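Local coordinates for protein salmonella typhimurium DB7155 bacteriophage DET7 tailspike (Bacteriophage, PDB 2V5I) that probably serves as the trimeric receptor-binding tailspike of bacteriophage Det7, binding and hydrolysing the O-antigen of its Salmonella host, at residues F101-D106 with S250-E255; K108-T111 with L115-A118; G127-V132 with Q152-T157; N133-V136 with L141-L144; W135-G140 with N331-G336. One frame throughout, in Å; residues are numbered along the deposited sequence. Where two conformers were deposited one is given.

Contact 1: residues F101-D106 with S250-E255; sequences FPWDAD and SWRAGE
F101 meets R252 with the far end of its ring: CZ lies 3.4 Å from R252 NH1, and the ring and guanidinium planes stand 82° apart. Its chi1 of -163° turns CG away from the backbone N and sets the ring beside the carbonyl carbon, within range of the arginine. P102 does not touch 250-255, but its CG covers one face of the W103 indole. The opposite face of W103 receives R252, whose side chain is extended from CG to NE and runs past the indole in the opposing direction. CG of R252 lies 3.4 Å from W103 CZ2; CD then stands 3.5 Å from the centroid of the six-membered ring, a CH-pi contact; and R252 CZ comes 3.8 Å from the centroid of the five-membered ring, a cation-pi contact. With planes only 7° apart, the guanidinium is stacked flat. D104 joins through its carbonyl: a water in the guanidinium plane donates to D104 O at 3.0 Å and accepts from R252 NH2. R252 NH1 is hydrogen-bonded to Y224 OH on strand 220-224. The chemistry thus divides by direction: a cation-pi stack with W103 on one face, W251 CZ2 packed toward the rim of the other, and polar bonds from NH1 and NH2, which should fix the rotation of a buried cation and tie loop 101-106 to the loop following strand 249-251.

Contact 2: residues K108-T111 with L115-A118; sequences KWIT and LVAA
The chi1 of I110, -55°, puts CG1 next to the backbone N and leaves CG2 beside the carbonyl carbon, where it meets both L115 and V116. In V116 the matching torsion is 172°, which turns CG1 away from the backbone N and brings CG2 round to I110. The two branched methyls then meet, I110 CG2 lying 3.7 Å from V116 CG2, as the side chains run alongside one another with opposite headings. The same I110 methyl also rests 3.6 Å from L115 CB, the two side chains lying roughly perpendicular. These residues belong to the excursion that leaves the beta-helix between strands 85-92 and 156-161, probably the counterpart of the dorsal fin of the P22 tailspike; here a loop folds back on the short helix 113-117 that follows it. V116 CG2 is 3.4 Å from I110 O as well, so an apolar methyl abuts the carbonyl, which is buried by the contact and has no hydrogen-bond partner in the model. The backbone N of I110 is probably hydrogen-bonded to P102 O. V116 also packs against F138, and A117 against L141 and L144 of helix 141-144.

Contact 3: residues G127-V132 with Q152-T157; sequences GYQPGV and QHIAAT
The amide of Q129 works through its edge, with both polar atoms directed at the backbone of I154. NE2 donates to I154 O at 2.9 Å with an N-H...O angle of 170°, and the acceptor lies in the plane of the amide. OE1 accepts from I154 N, also at 2.9 Å, with an angle of 161°; each donor sits in the carbonyl plane, on a lone pair. CB of I154 is displaced to one side of that plane, 3.5 Å from Q129 OE1. The second flat group, the amide of Q152, is turned 76° from the first and brings its NE2 to within 3.6 Å of Q129 CG, alongside the aliphatic part of the chain, while Q152 CB lies 3.6 Å from Q129 OE1. Extended beyond CG, Q129 spans to the backbone of I154, whose CA lies 8.1 Å from Q129 CA. Two bonds of opposite sense to one residue also settle which end of the amide is oxygen. In the fold, 127-132 belongs to the long insertion of the parallel beta-helix, and 152-157 is where the chain returns from it to enter strand 156-161, so the glutamine ties the insertion to its own exit. A water adds a second bridge, donating to P130 O at 2.7 Å and accepting from Q152 NE2. Q152 OE1 is engaged elsewhere, by the backbone N of W98, and the backbone O of Q129 accepts a bond from S226 OG.

Contact 4: residues N133-V136 with L141-L144; sequences NDWV and LEAL
E142 lies across the indole of W135, and its side chain can be traced over one face of that ring. CB lies over the CG-CD2 bond, 3.7 Å from W135 CG. The chi1 of -175°, with an extended chain beyond, then carries CG over the five-membered ring, 3.7 Å from its centroid and only 4° off the normal, a CH-pi contact. CD stands over the rim, 3.5 Å from W135 CD1. At the tip the carboxylate lies almost parallel to the indole, with planes 12° apart: both oxygens project past the rim near CD1, OE2 lying 3.5 Å from W135 CD1. L141 takes a different position on the same indole, its CD2 lying at the edge, near the ring plane, 3.8 Å from W135 CZ3. CD2 of L141 also brushes CB of D134, whose carboxylate is bonded to Y128 OH and to G131 N. Between the backbones, a water donates to W135 O at 2.8 Å and accepts from E142 N at 3.2 Å, bridging helix 132-137 and the short, weakly bonded helix 141-144. The evidence is for a junction held by dispersion and one water: no direct hydrogen bond crosses it, the methylenes of E142 supply the CH-pi surface, and the charge of this exposed residue sits past the rim of the ring, where solvent can probably still reach it.

Contact 5: residues W135-G140 with N331-G336; sequences WVKFPG and NSLGVG
K137 and L333 bury nearly equal areas here and lie antiparallel, with K137 CD 3.9 Å from L333 CD2. Chi1 of -173° puts the lysine CG over a face of the neighbouring F138 ring; chi2 of 66° and chi3 of 59° then bend the chain, taking CD to L333 and NZ to the turn beyond. There NZ comes 3.5 Å from G334 CA, packing against backbone with no side chain in between. A water completes the link, accepting from K137 NZ at 2.9 Å and donating to L333 O at 3.0 Å. The ammonium has its direct hydrogen-bond acceptor outside the two segments, the carbonyl of V286, and it makes a cation-pi contact with W287; the charge is probably shared among the V286 carbonyl, a water and the W287 ring. L333 CD2 also approaches F138 CE1 at 4.3 Å, an apolar contact just past the end of helix 132-137, F138 being the first residue to leave helical angles. The other end of the contact, 331-336, is a turn linking strand 323-330 to strand 335-342, with the chain rounding a corner at G336. Such a turn between successive strands of a coil is typical of the parallel beta-helix, and here it is overlaid by the inserted helix 132-137, probably part of the counterpart of the P22 tailspike's dorsal fin.

Overall arrangement
Contacts 1 to 5 gather on one stretch of the beta-helix, with centres about 10 to 18 Å apart. Along the chain, contact 2 precedes contacts 3 and 4, and contact 4 falls between the two segments of contact 3; contacts 2 and 4 lie within the insertion between strands 85-92 and 156-161, and contact 3 joins it to the latter. Contacts 1 and 5 instead join that insertion to later coils, and their segments alternate along the chain. Contacts 4 and 5 share W135 and V136 of helix 132-137. Contacts 1 and 2 meet through P102 and I110, contacts 3 and 4 through Y128 and D134. The insertion is thus packed internally and fixed to the coils at 250-255 and 331-336.

Contact 1: residues F101-D106 with S250-E255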
# COMPACT_ATOMS: atom_id res chain seq x y z
N PHE A 101 -11.69 -28.19 16.43
CA PHE A 101 -12.04 -26.79 16.41
C PHE A 101 -11.21 -26.04 17.45
O PHE A 101 -11.70 -25.67 18.53
CB PHE A 101 -13.54 -26.61 16.65
CG PHE A 101 -14.08 -25.29 16.25
CD1 PHE A 101 -14.44 -25.02 14.94
CD2 PHE A 101 -14.23 -24.27 17.18
CE1 PHE A 101 -14.98 -23.78 14.57
CE2 PHE A 101 -14.77 -23.03 16.80
CZ PHE A 101 -15.15 -22.80 15.51
N PRO A 102 -9.90 -25.78 17.11
CA PRO A 102 -8.99 -25.21 18.09
C PRO A 102 -9.17 -23.69 18.32
O PRO A 102 -8.17 -22.96 18.40
CB PRO A 102 -7.61 -25.54 17.50
CG PRO A 102 -7.85 -25.57 15.97
CD PRO A 102 -9.23 -26.19 15.86
N TRP A 103 -10.41 -23.22 18.34
CA TRP A 103 -10.74 -21.82 18.70
C TRP A 103 -11.82 -21.83 19.75
O TRP A 103 -12.80 -22.57 19.64
CB TRP A 103 -11.23 -21.04 17.47
CG TRP A 103 -10.23 -21.03 16.36
CD1 TRP A 103 -9.19 -20.13 16.13
CD2 TRP A 103 -10.17 -21.96 15.27
NE1 TRP A 103 -8.52 -20.49 15.01
CE2 TRP A 103 -9.06 -21.62 14.48
CE3 TRP A 103 -10.94 -23.06 14.91
CZ2 TRP A 103 -8.72 -22.33 13.33
CZ3 TRP A 103 -10.60 -23.78 13.77
CH2 TRP A 103 -9.48 -23.42 13.02
N ASP A 104 -11.67 -20.99 20.75
CA ASP A 104 -12.69 -20.93 21.79
C ASP A 104 -13.80 -19.94 21.47
O ASP A 104 -13.78 -19.26 20.44
CB ASP A 104 -12.05 -20.74 23.19
CG ASP A 104 -11.52 -19.33 23.44
OD1 ASP A 104 -11.91 -18.37 22.74
OD2 ASP A 104 -10.69 -19.22 24.38
N ALA A 105 -14.75 -19.83 22.40
CA ALA A 105 -15.93 -19.02 22.17
C ALA A 105 -15.63 -17.55 21.97
O ALA A 105 -16.37 -16.85 21.26
CB ALA A 105 -16.91 -19.18 23.32
N ASP A 106 -14.52 -17.08 22.53
CA ASP A 106 -14.09 -15.70 22.36
C ASP A 106 -13.17 -15.52 21.15
O ASP A 106 -12.70 -14.43 20.91
CB ASP A 106 -13.39 -15.23 23.63
CG ASP A 106 -14.24 -15.45 24.87
OD1 ASP A 106 -15.43 -15.04 24.86
OD2 ASP A 106 -13.73 -16.05 25.85
N SER A 250 -8.01 -16.14 2.76
CA SER A 250 -8.17 -17.41 3.47
C SER A 250 -8.33 -17.18 4.94
O SER A 250 -7.59 -16.43 5.52
CB SER A 250 -6.94 -18.32 3.25
OG SER A 250 -6.85 -19.42 4.18
N TRP A 251 -9.30 -17.87 5.54
CA TRP A 251 -9.56 -17.80 7.00
C TRP A 251 -9.56 -19.22 7.62
O TRP A 251 -10.20 -20.17 7.10
CB TRP A 251 -10.92 -17.17 7.26
CG TRP A 251 -11.33 -17.05 8.73
CD1 TRP A 251 -10.77 -16.30 9.71
CD2 TRP A 251 -12.47 -17.69 9.30
NE1 TRP A 251 -11.49 -16.43 10.88
CE2 TRP A 251 -12.56 -17.26 10.64
CE3 TRP A 251 -13.45 -18.52 8.78
CZ2 TRP A 251 -13.59 -17.69 11.49
CZ3 TRP A 251 -14.48 -18.95 9.62
CH2 TRP A 251 -14.55 -18.50 10.95
N ARG A 252 -8.82 -19.35 8.71
CA ARG A 252 -8.71 -20.58 9.52
C ARG A 252 -8.31 -21.83 8.72
O ARG A 252 -8.77 -22.94 8.97
CB ARG A 252 -10.01 -20.81 10.30
CG ARG A 252 -10.20 -19.85 11.46
CD ARG A 252 -11.44 -20.16 12.28
NE ARG A 252 -11.54 -19.22 13.42
CZ ARG A 252 -12.53 -19.22 14.30
NH1 ARG A 252 -13.50 -20.09 14.20
NH2 ARG A 252 -12.54 -18.33 15.28
N ALA A 253 -7.34 -21.68 7.83
CA ALA A 253 -6.73 -22.83 7.13
C ALA A 253 -6.10 -23.74 8.17
O ALA A 253 -5.39 -23.32 9.07
CB ALA A 253 -5.67 -22.36 6.15
N GLY A 254 -6.38 -25.03 8.02
CA GLY A 254 -5.74 -26.07 8.87
C GLY A 254 -4.26 -26.16 8.65
O GLY A 254 -3.54 -26.60 9.58
N GLU A 255 -3.77 -25.77 7.46
CA GLU A 255 -2.33 -25.64 7.20
C GLU A 255 -2.03 -24.15 7.00
O GLU A 255 -2.11 -23.38 7.98
CB GLU A 255 -1.80 -26.58 6.08
CG GLU A 255 -0.26 -26.79 6.14
CD GLU A 255 0.36 -27.26 4.77
OE1 GLU A 255 -0.38 -27.42 3.76
OE2 GLU A 255 1.58 -27.41 4.70
O HOH W 1 -14.41 -18.72 17.59

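Contact 2: residues K108-T111 with L115-A118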
# COMPACT_ATOMS: atom_id res chain seq x y z
N LYS A 108 -10.22 -17.06 20.66
CA LYS A 108 -8.82 -17.32 20.97
C LYS A 108 -8.38 -18.72 20.60
O LYS A 108 -9.14 -19.68 20.70
CB LYS A 108 -8.53 -17.13 22.47
CG LYS A 108 -9.00 -15.81 23.07
CD LYS A 108 -8.62 -14.62 22.24
CE LYS A 108 -9.14 -13.29 22.81
NZ LYS A 108 -8.28 -12.13 22.33
N TRP A 109 -7.11 -18.86 20.26
CA TRP A 109 -6.54 -20.17 19.93
C TRP A 109 -6.61 -21.07 21.16
O TRP A 109 -6.33 -20.63 22.30
CB TRP A 109 -5.07 -20.01 19.51
CG TRP A 109 -4.85 -19.48 18.12
CD1 TRP A 109 -4.33 -18.26 17.77
CD2 TRP A 109 -5.05 -20.21 16.93
NE1 TRP A 109 -4.29 -18.17 16.39
CE2 TRP A 109 -4.73 -19.34 15.84
CE3 TRP A 109 -5.56 -21.46 16.65
CZ2 TRP A 109 -4.82 -19.75 14.50
CZ3 TRP A 109 -5.63 -21.91 15.33
CH2 TRP A 109 -5.27 -21.01 14.26
N ILE A 110 -6.93 -22.34 20.92
CA ILE A 110 -6.76 -23.42 21.91
C ILE A 110 -5.55 -24.20 21.49
O ILE A 110 -5.51 -24.76 20.38
CB ILE A 110 -7.99 -24.34 21.93
CG1 ILE A 110 -9.25 -23.53 22.19
CG2 ILE A 110 -7.84 -25.44 22.96
CD1 ILE A 110 -10.60 -24.32 22.13
N THR A 111 -4.57 -24.28 22.39
CA THR A 111 -3.30 -24.94 22.03
C THR A 111 -3.01 -26.22 22.82
O THR A 111 -2.18 -27.03 22.39
CB THR A 111 -2.11 -23.97 22.19
OG1 THR A 111 -2.03 -23.55 23.56
CG2 THR A 111 -2.29 -22.76 21.27
N LEU A 115 -7.52 -30.07 25.52
CA LEU A 115 -8.59 -29.14 25.23
C LEU A 115 -9.00 -29.18 23.74
O LEU A 115 -10.19 -29.05 23.42
CB LEU A 115 -8.22 -27.71 25.67
CG LEU A 115 -8.10 -27.52 27.19
CD1 LEU A 115 -7.73 -26.12 27.47
CD2 LEU A 115 -9.37 -27.90 27.91
N VAL A 116 -8.02 -29.33 22.86
CA VAL A 116 -8.30 -29.49 21.42
C VAL A 116 -9.06 -30.80 21.16
O VAL A 116 -10.06 -30.82 20.45
CB VAL A 116 -7.01 -29.43 20.58
CG1 VAL A 116 -7.27 -29.79 19.12
CG2 VAL A 116 -6.37 -28.04 20.70
N ALA A 117 -8.59 -31.90 21.79
CA ALA A 117 -9.29 -33.18 21.69
C ALA A 117 -10.73 -33.12 22.13
O ALA A 117 -11.60 -33.78 21.53
CB ALA A 117 -8.54 -34.25 22.48
N ALA A 118 -11.03 -32.32 23.15
CA ALA A 118 -12.39 -32.19 23.64
C ALA A 118 -13.32 -31.41 22.69
O ALA A 118 -14.55 -31.40 22.89
CB ALA A 118 -12.39 -31.53 25.00

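Contact 3: residues G127-V132 with Q152-T157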
# COMPACT_ATOMS: atom_id res chain seq x y z
N GLY A 127 -14.60 -26.18 11.43
CA GLY A 127 -13.52 -27.03 11.92
C GLY A 127 -12.87 -27.82 10.81
O GLY A 127 -13.19 -27.64 9.63
N TYR A 128 -11.89 -28.63 11.16
CA TYR A 128 -11.26 -29.48 10.14
C TYR A 128 -10.86 -30.85 10.68
O TYR A 128 -10.65 -31.06 11.89
CB TYR A 128 -10.03 -28.76 9.53
CG TYR A 128 -8.88 -28.52 10.49
CD1 TYR A 128 -8.88 -27.39 11.37
CD2 TYR A 128 -7.82 -29.40 10.61
CE1 TYR A 128 -7.83 -27.15 12.23
CE2 TYR A 128 -6.80 -29.18 11.51
CZ TYR A 128 -6.79 -28.06 12.34
OH TYR A 128 -5.76 -27.81 13.22
N GLN A 129 -10.76 -31.79 9.75
CA GLN A 129 -10.32 -33.15 10.04
C GLN A 129 -8.83 -33.18 10.39
O GLN A 129 -8.01 -32.70 9.61
CB GLN A 129 -10.55 -34.06 8.86
CG GLN A 129 -12.02 -34.24 8.46
CD GLN A 129 -12.16 -34.74 7.05
OE1 GLN A 129 -11.91 -35.90 6.77
NE2 GLN A 129 -12.59 -33.85 6.13
N PRO A 130 -8.48 -33.64 11.58
CA PRO A 130 -7.09 -33.58 12.01
C PRO A 130 -6.22 -34.62 11.32
O PRO A 130 -6.70 -35.62 10.82
CB PRO A 130 -7.18 -33.83 13.52
CG PRO A 130 -8.34 -34.68 13.68
CD PRO A 130 -9.34 -34.25 12.62
N GLY A 131 -4.91 -34.34 11.23
CA GLY A 131 -3.97 -35.26 10.60
C GLY A 131 -2.55 -35.05 11.09
O GLY A 131 -2.33 -34.46 12.14
N VAL A 132 -1.60 -35.53 10.29
CA VAL A 132 -0.20 -35.64 10.75
C VAL A 132 0.36 -34.28 11.19
O VAL A 132 1.07 -34.21 12.19
CB VAL A 132 0.68 -36.33 9.72
CG1 VAL A 132 0.20 -37.80 9.54
CG2 VAL A 132 0.67 -35.64 8.41
N GLN A 152 -9.50 -40.75 8.58
CA GLN A 152 -10.49 -40.05 7.71
C GLN A 152 -9.85 -39.33 6.58
O GLN A 152 -8.76 -38.79 6.74
CB GLN A 152 -11.21 -38.96 8.51
CG GLN A 152 -12.06 -39.42 9.58
CD GLN A 152 -12.82 -38.23 10.17
OE1 GLN A 152 -14.05 -38.24 10.20
NE2 GLN A 152 -12.08 -37.19 10.58
N HIS A 153 -10.55 -39.22 5.45
CA HIS A 153 -10.07 -38.39 4.37
C HIS A 153 -11.24 -37.91 3.51
O HIS A 153 -11.34 -38.22 2.32
CB HIS A 153 -9.00 -39.10 3.52
CG HIS A 153 -9.43 -40.43 2.98
ND1 HIS A 153 -9.24 -41.61 3.67
CD2 HIS A 153 -10.05 -40.76 1.82
CE1 HIS A 153 -9.72 -42.62 2.96
NE2 HIS A 153 -10.24 -42.13 1.85
N ILE A 154 -12.15 -37.19 4.14
CA ILE A 154 -13.40 -36.73 3.49
C ILE A 154 -13.22 -35.39 2.75
O ILE A 154 -12.86 -34.35 3.33
CB ILE A 154 -14.55 -36.58 4.51
CG1 ILE A 154 -14.84 -37.93 5.18
CG2 ILE A 154 -15.80 -36.08 3.83
CD1 ILE A 154 -15.16 -39.05 4.21
N ALA A 155 -13.52 -35.43 1.45
CA ALA A 155 -13.69 -34.21 0.67
C ALA A 155 -14.52 -34.53 -0.52
O ALA A 155 -14.41 -35.66 -1.08
CB ALA A 155 -12.37 -33.65 0.25
N ALA A 156 -15.37 -33.61 -0.93
CA ALA A 156 -16.00 -33.67 -2.26
C ALA A 156 -15.12 -32.86 -3.22
O ALA A 156 -15.11 -31.66 -3.12
CB ALA A 156 -17.37 -33.05 -2.26
N THR A 157 -14.47 -33.55 -4.14
CA THR A 157 -13.47 -32.92 -5.02
C THR A 157 -14.01 -32.82 -6.44
O THR A 157 -14.39 -33.83 -7.04
CB THR A 157 -12.15 -33.70 -5.03
OG1 THR A 157 -11.62 -33.75 -3.70
CG2 THR A 157 -11.12 -33.00 -5.98
O HOH W 2 -9.09 -36.76 10.40

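Contact 4: residues N133-V136 with L141-L144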
# COMPACT_ATOMS: atom_id res chain seq x y z
N ASN A 133 -0.03 -33.19 10.51
CA ASN A 133 0.45 -31.89 10.95
C ASN A 133 -0.02 -31.49 12.33
O ASN A 133 0.63 -30.75 13.05
CB ASN A 133 0.06 -30.79 9.94
CG ASN A 133 0.77 -30.91 8.61
OD1 ASN A 133 1.89 -31.45 8.51
ND2 ASN A 133 0.12 -30.39 7.57
N ASP A 134 -1.21 -31.96 12.72
CA ASP A 134 -1.80 -31.58 14.00
C ASP A 134 -1.08 -32.32 15.15
O ASP A 134 -1.10 -31.85 16.26
CB ASP A 134 -3.27 -31.88 13.99
CG ASP A 134 -3.99 -31.04 12.96
OD1 ASP A 134 -3.92 -29.80 13.15
OD2 ASP A 134 -4.44 -31.62 11.95
N TRP A 135 -0.50 -33.47 14.84
CA TRP A 135 0.26 -34.22 15.85
C TRP A 135 1.48 -33.42 16.28
O TRP A 135 1.90 -33.52 17.44
CB TRP A 135 0.70 -35.58 15.33
CG TRP A 135 -0.33 -36.41 14.63
CD1 TRP A 135 -0.09 -37.43 13.79
CD2 TRP A 135 -1.78 -36.32 14.73
NE1 TRP A 135 -1.25 -37.97 13.33
CE2 TRP A 135 -2.31 -37.31 13.90
CE3 TRP A 135 -2.65 -35.51 15.44
CZ2 TRP A 135 -3.68 -37.49 13.72
CZ3 TRP A 135 -4.01 -35.68 15.27
CH2 TRP A 135 -4.50 -36.65 14.42
N VAL A 136 2.04 -32.61 15.37
CA VAL A 136 3.17 -31.73 15.68
C VAL A 136 2.72 -30.40 16.28
O VAL A 136 3.26 -29.88 17.26
CB VAL A 136 3.97 -31.44 14.36
CG1 VAL A 136 5.03 -30.38 14.57
CG2 VAL A 136 4.59 -32.67 13.80
N LEU A 141 -1.86 -34.77 21.01
CA LEU A 141 -3.20 -34.94 20.43
C LEU A 141 -3.34 -36.31 19.77
O LEU A 141 -4.43 -36.93 19.82
CB LEU A 141 -3.49 -33.81 19.42
CG LEU A 141 -4.84 -33.89 18.74
CD1 LEU A 141 -6.01 -33.74 19.72
CD2 LEU A 141 -4.91 -32.86 17.60
N GLU A 142 -2.27 -36.79 19.14
CA GLU A 142 -2.30 -38.00 18.37
C GLU A 142 -2.80 -39.19 19.26
O GLU A 142 -3.63 -40.01 18.82
CB GLU A 142 -0.92 -38.30 17.79
CG GLU A 142 -0.91 -39.50 16.87
CD GLU A 142 0.44 -39.81 16.25
OE1 GLU A 142 1.46 -39.23 16.68
OE2 GLU A 142 0.49 -40.59 15.28
N ALA A 143 -2.29 -39.25 20.49
CA ALA A 143 -2.70 -40.32 21.43
C ALA A 143 -4.12 -40.19 21.93
O ALA A 143 -4.67 -41.17 22.46
CB ALA A 143 -1.75 -40.35 22.62
N LEU A 144 -4.74 -39.01 21.81
CA LEU A 144 -6.08 -38.78 22.34
C LEU A 144 -7.22 -39.05 21.38
O LEU A 144 -8.39 -39.03 21.79
CB LEU A 144 -6.19 -37.33 22.80
CG LEU A 144 -5.29 -37.01 23.99
CD1 LEU A 144 -5.46 -35.56 24.36
CD2 LEU A 144 -5.63 -37.92 25.19
O HOH W 3 0.67 -35.46 19.08

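Contact 5: residues W135-G140 with N331-G336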
# COMPACT_ATOMS: atom_id res chain seq x y z
N TRP A 135 -0.50 -33.47 14.84
CA TRP A 135 0.26 -34.22 15.85
C TRP A 135 1.48 -33.42 16.28
O TRP A 135 1.90 -33.52 17.44
CB TRP A 135 0.70 -35.58 15.33
CG TRP A 135 -0.33 -36.41 14.63
CD1 TRP A 135 -0.09 -37.43 13.79
CD2 TRP A 135 -1.78 -36.32 14.73
NE1 TRP A 135 -1.25 -37.97 13.33
CE2 TRP A 135 -2.31 -37.31 13.90
CE3 TRP A 135 -2.65 -35.51 15.44
CZ2 TRP A 135 -3.68 -37.49 13.72
CZ3 TRP A 135 -4.01 -35.68 15.27
CH2 TRP A 135 -4.50 -36.65 14.42
N VAL A 136 2.04 -32.61 15.37
CA VAL A 136 3.17 -31.73 15.68
C VAL A 136 2.72 -30.40 16.28
O VAL A 136 3.26 -29.88 17.26
CB VAL A 136 3.97 -31.44 14.36
CG1 VAL A 136 5.03 -30.38 14.57
CG2 VAL A 136 4.59 -32.67 13.80
N LYS A 137 1.65 -29.83 15.71
CA LYS A 137 1.12 -28.58 16.19
C LYS A 137 0.55 -28.63 17.60
O LYS A 137 0.67 -27.67 18.37
CB LYS A 137 0.07 -28.07 15.17
CG LYS A 137 -0.49 -26.73 15.37
CD LYS A 137 0.49 -25.57 15.23
CE LYS A 137 1.20 -25.43 13.90
NZ LYS A 137 1.79 -24.03 13.76
N PHE A 138 -0.06 -29.77 17.98
CA PHE A 138 -0.69 -29.93 19.28
C PHE A 138 -0.09 -31.22 19.90
O PHE A 138 -0.68 -32.31 19.82
CB PHE A 138 -2.22 -30.05 19.16
CG PHE A 138 -2.88 -28.90 18.38
CD1 PHE A 138 -2.98 -27.63 18.92
CD2 PHE A 138 -3.36 -29.12 17.11
CE1 PHE A 138 -3.58 -26.57 18.21
CE2 PHE A 138 -3.97 -28.05 16.39
CZ PHE A 138 -4.07 -26.80 16.95
N PRO A 139 1.14 -31.13 20.41
CA PRO A 139 1.75 -32.37 20.93
C PRO A 139 0.92 -33.03 22.01
O PRO A 139 0.51 -32.39 22.99
CB PRO A 139 3.09 -31.91 21.50
CG PRO A 139 3.31 -30.53 20.98
CD PRO A 139 2.05 -29.97 20.46
N GLY A 140 0.70 -34.33 21.82
CA GLY A 140 -0.13 -35.17 22.66
C GLY A 140 -1.47 -35.53 22.03
O GLY A 140 -2.18 -36.42 22.52
N ASN A 331 -3.11 -13.06 13.01
CA ASN A 331 -3.47 -14.14 13.94
C ASN A 331 -3.03 -15.55 13.51
O ASN A 331 -3.65 -16.52 13.89
CB ASN A 331 -4.95 -14.11 14.29
CG ASN A 331 -5.26 -14.87 15.56
OD1 ASN A 331 -4.48 -14.80 16.54
ND2 ASN A 331 -6.43 -15.53 15.60
N SER A 332 -1.92 -15.67 12.80
CA SER A 332 -1.36 -16.99 12.47
C SER A 332 -0.82 -17.67 13.73
O SER A 332 -0.35 -17.02 14.64
CB SER A 332 -0.27 -16.90 11.40
OG SER A 332 0.76 -16.03 11.84
N LEU A 333 -0.99 -18.97 13.81
CA LEU A 333 -0.41 -19.74 14.92
C LEU A 333 1.03 -20.17 14.64
O LEU A 333 1.80 -20.36 15.61
CB LEU A 333 -1.33 -20.89 15.28
CG LEU A 333 -0.97 -21.69 16.52
CD1 LEU A 333 -0.97 -20.89 17.79
CD2 LEU A 333 -1.94 -22.87 16.68
N GLY A 334 1.41 -20.35 13.37
CA GLY A 334 2.73 -20.72 12.92
C GLY A 334 3.60 -19.52 12.66
O GLY A 334 4.16 -18.94 13.61
N VAL A 335 3.82 -19.18 11.40
CA VAL A 335 4.60 -18.01 10.99
C VAL A 335 3.73 -17.16 10.04
O VAL A 335 3.17 -17.73 9.08
CB VAL A 335 5.83 -18.45 10.20
CG1 VAL A 335 6.65 -17.27 9.75
CG2 VAL A 335 6.70 -19.31 11.06
N GLY A 336 3.68 -15.85 10.18
CA GLY A 336 2.84 -15.09 9.28
C GLY A 336 3.22 -15.22 7.81
O GLY A 336 2.37 -15.54 6.97
O HOH W 4 2.54 -23.18 16.42